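Local coordinates for protein L-lactate dehydrogenase (Trichomonas vaginalis, PDB 5A1T) that probably interconverts L-lactate and pyruvate using NAD(H), as an NAD-dependent dehydrogenase of the lactate/malate dehydrogenase superfamily, at residues Leu154-Gln159 with Ala248-Lys253. Sequence-based numbering, arbitrary orientation.
With NAI (1,4-dihydronicotinamide adenine dinucleotide), chain C; OXM (oxamic acid), chain D.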
loop_
_atom_site.group_PDB
_atom_site.type_symbol
_atom_site.label_atom_id
_atom_site.label_comp_id
_atom_site.label_asym_id
_atom_site.label_seq_id
_atom_site.Cartn_x
_atom_site.Cartn_y
_atom_site.Cartn_z
ATOM N N LEU A 154 5.435 13.597 12.100
ATOM C CA LEU A 154 6.073 13.069 10.898
ATOM C C LEU A 154 6.677 14.162 10.022
ATOM O O LEU A 154 5.973 15.054 9.551
ATOM C CB LEU A 154 5.066 12.258 10.081
ATOM C CG LEU A 154 5.638 11.479 8.894
ATOM C CD1 LEU A 154 6.588 10.388 9.369
ATOM C CD2 LEU A 154 4.518 10.885 8.049
ATOM N N SER A 155 7.987 14.075 9.807
ATOM C CA SER A 155 8.698 14.986 8.915
ATOM C C SER A 155 9.540 14.212 7.904
ATOM O O SER A 155 10.209 14.806 7.061
ATOM C CB SER A 155 9.591 15.939 9.713
ATOM O OG SER A 155 8.822 16.912 10.392
ATOM N N MET A 156 9.507 12.886 7.993
ATOM C CA MET A 156 10.349 12.047 7.151
ATOM C C MET A 156 9.934 12.060 5.680
ATOM O O MET A 156 10.719 11.681 4.811
ATOM C CB MET A 156 10.343 10.610 7.672
ATOM C CG MET A 156 11.434 10.330 8.690
ATOM S SD MET A 156 13.088 10.589 8.017
ATOM C CE MET A 156 13.146 9.333 6.740
ATOM N N LEU A 157 8.707 12.485 5.395
ATOM C CA LEU A 157 8.286 12.639 4.009
ATOM C C LEU A 157 9.094 13.763 3.368
ATOM O O LEU A 157 9.490 13.675 2.206
ATOM C CB LEU A 157 6.787 12.928 3.914
ATOM C CG LEU A 157 6.232 13.153 2.504
ATOM C CD1 LEU A 157 6.473 11.940 1.621
ATOM C CD2 LEU A 157 4.748 13.484 2.559
ATOM N N ASP A 158 9.345 14.817 4.140
ATOM C CA ASP A 158 10.166 15.930 3.676
ATOM C C ASP A 158 11.605 15.480 3.445
ATOM O O ASP A 158 12.233 15.868 2.461
ATOM C CB ASP A 158 10.138 17.082 4.680
ATOM C CG ASP A 158 8.750 17.671 4.863
ATOM O OD1 ASP A 158 7.992 17.748 3.872
ATOM O OD2 ASP A 158 8.418 18.061 6.000
ATOM N N GLN A 159 12.129 14.667 4.358
ATOM C CA GLN A 159 13.495 14.175 4.230
ATOM C C GLN A 159 13.633 13.253 3.024
ATOM O O GLN A 159 14.611 13.334 2.282
ATOM C CB GLN A 159 13.930 13.439 5.499
ATOM C CG GLN A 159 15.313 12.810 5.390
ATOM C CD GLN A 159 15.849 12.336 6.723
ATOM O OE1 GLN A 159 15.651 12.983 7.752
ATOM N NE2 GLN A 159 16.536 11.199 6.713
ATOM N N ALA A 248 5.755 7.188 7.475
ATOM C CA ALA A 248 5.208 6.970 8.812
ATOM C C ALA A 248 5.569 5.588 9.347
ATOM O O ALA A 248 5.843 5.429 10.536
ATOM C CB ALA A 248 3.699 7.152 8.799
ATOM N N ILE A 249 5.562 4.588 8.473
ATOM C CA ILE A 249 5.949 3.238 8.866
ATOM C C ILE A 249 7.453 3.204 9.103
ATOM O O ILE A 249 7.929 2.562 10.039
ATOM C CB ILE A 249 5.544 2.196 7.800
ATOM C CG1 ILE A 249 4.018 2.084 7.739
ATOM C CG2 ILE A 249 6.151 0.824 8.108
ATOM C CD1 ILE A 249 3.496 1.257 6.582
ATOM N N GLN A 250 8.194 3.906 8.254
ATOM C CA GLN A 250 9.639 4.018 8.406
ATOM C C GLN A 250 9.973 4.708 9.723
ATOM O O GLN A 250 10.839 4.255 10.472
ATOM C CB GLN A 250 10.243 4.789 7.233
ATOM C CG GLN A 250 11.749 4.957 7.311
ATOM C CD GLN A 250 12.314 5.669 6.100
ATOM O OE1 GLN A 250 11.571 6.185 5.265
ATOM N NE2 GLN A 250 13.637 5.698 5.995
ATOM N N HIS A 251 9.274 5.808 9.986
ATOM C CA HIS A 251 9.432 6.576 11.217
ATOM C C HIS A 251 9.180 5.708 12.447
ATOM O O HIS A 251 10.010 5.642 13.353
ATOM C CB HIS A 251 8.472 7.772 11.207
ATOM C CG HIS A 251 8.532 8.621 12.442
ATOM N ND1 HIS A 251 8.966 9.928 12.421
ATOM C CD2 HIS A 251 8.193 8.357 13.726
ATOM C CE1 HIS A 251 8.903 10.431 13.642
ATOM N NE2 HIS A 251 8.438 9.497 14.452
ATOM N N MET A 252 8.029 5.048 12.471
ATOM C CA MET A 252 7.620 4.251 13.622
ATOM C C MET A 252 8.569 3.078 13.853
ATOM O O MET A 252 8.960 2.804 14.989
ATOM C CB MET A 252 6.190 3.740 13.430
ATOM C CG MET A 252 5.634 2.984 14.628
ATOM S SD MET A 252 5.471 4.021 16.093
ATOM C CE MET A 252 4.055 5.025 15.645
ATOM N N LYS A 253 8.934 2.392 12.776
ATOM C CA LYS A 253 9.822 1.237 12.864
ATOM C C LYS A 253 11.159 1.629 13.492
ATOM O O LYS A 253 11.694 0.906 14.334
ATOM C CB LYS A 253 10.044 0.628 11.476
ATOM C CG LYS A 253 10.806 -0.685 11.486
ATOM C CD LYS A 253 10.913 -1.274 10.088
ATOM C CE LYS A 253 11.561 -2.647 10.116
ATOM N NZ LYS A 253 11.708 -3.223 8.752
HETATM P PA NAI C . -8.846 11.917 4.586
HETATM O O1A NAI C . -9.793 13.092 4.648
HETATM O O2A NAI C . -8.998 10.881 3.498
HETATM O O5B NAI C . -8.904 11.141 5.997
HETATM C C5B NAI C . -9.091 11.810 7.242
HETATM C C4B NAI C . -9.920 10.900 8.140
HETATM O O4B NAI C . -9.995 11.391 9.484
HETATM C C3B NAI C . -11.354 10.779 7.634
HETATM O O3B NAI C . -11.640 9.409 7.336
HETATM C C2B NAI C . -12.222 11.300 8.765
HETATM O O2B NAI C . -13.442 10.567 8.914
HETATM C C1B NAI C . -11.314 11.124 9.971
HETATM N N9A NAI C . -11.694 11.971 11.131
HETATM C C8A NAI C . -12.126 13.247 11.118
HETATM N N7A NAI C . -12.387 13.674 12.383
HETATM C C5A NAI C . -12.125 12.656 13.223
HETATM C C6A NAI C . -12.181 12.417 14.682
HETATM N N6A NAI C . -12.584 13.385 15.537
HETATM N N1A NAI C . -11.816 11.199 15.136
HETATM C C2A NAI C . -11.409 10.214 14.315
HETATM N N3A NAI C . -11.337 10.367 12.982
HETATM C C4A NAI C . -11.677 11.534 12.388
HETATM O O3 NAI C . -7.340 12.482 4.540
HETATM P PN NAI C . -5.908 11.806 4.262
HETATM O O1N NAI C . -5.535 12.064 2.820
HETATM O O2N NAI C . -5.940 10.388 4.788
HETATM O O5D NAI C . -4.948 12.699 5.193
HETATM C C5D NAI C . -5.292 12.901 6.563
HETATM C C4D NAI C . -4.356 13.920 7.194
HETATM O O4D NAI C . -2.997 13.611 6.875
HETATM C C3D NAI C . -4.617 15.329 6.679
HETATM O O3D NAI C . -4.748 16.221 7.791
HETATM C C2D NAI C . -3.397 15.685 5.858
HETATM O O2D NAI C . -3.073 17.078 5.914
HETATM C C1D NAI C . -2.322 14.816 6.504
HETATM N N1N NAI C . -1.140 14.531 5.671
HETATM C C2N NAI C . 0.045 14.504 6.292
HETATM C C3N NAI C . 1.235 14.242 5.626
HETATM C C7N NAI C . 2.587 14.211 6.302
HETATM O O7N NAI C . 3.658 14.076 5.734
HETATM N N7N NAI C . 2.671 14.326 7.634
HETATM C C4N NAI C . 1.206 13.967 4.150
HETATM C C5N NAI C . -0.126 14.023 3.580
HETATM C C6N NAI C . -1.239 14.287 4.360
HETATM C C1 OXM D . 1.478 17.145 3.199
HETATM N N1 OXM D . 0.156 17.242 2.697
HETATM O O1 OXM D . 1.712 17.426 4.358
HETATM C C2 OXM D . 2.601 16.687 2.294
HETATM O O2 OXM D . 2.338 16.048 1.240
HETATM O O3 OXM D . 3.795 16.939 2.598
HETATM O O HOH W 1 9.535 12.054 10.960
#
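The carboxamide end of the NADH nicotinamide is lined by Leu154, just before helix 156-170, which packs together with Met156, in the first turn of that helix, against helix 242-257. Leu154 sends its two methyls to the helix: CD1 lies 3.7 Å from both Ala248 CA and His251 CB, while CD2 meets Ala248 CB at 3.9 Å. Its CG stands anti to the backbone N (chi1 -172°), and the Leu154 and His251 side chains slide past each other in opposite directions. On the cofactor side, Leu154 CD2 is 3.9 Å from the carboxamide N7N of the bound NADH.

No direct hydrogen bond joins the two segments; a water bridges them instead. It accepts from Ser155 N at 2.8 Å and lies in the His251 ring plane, 2.6 Å from ND1, while Ser152 holds NE2, so both ring nitrogens are engaged. Further along, Met156, bent at chi2 and chi3, crosses Gln250 at about a right angle, and Met156 CE lies 3.7 Å from Gln250 NE2; Lys246 and Asn160 hold Gln250 OE1. On the same helical turn, Leu157 CD2 approaches oxamate O3 at 3.6 Å and Asp158 OD2 is hydrogen-bonded to ND1 of His186, the predicted proton acceptor, a pairing characteristic of the Asp-His active site of lactate and malate dehydrogenases.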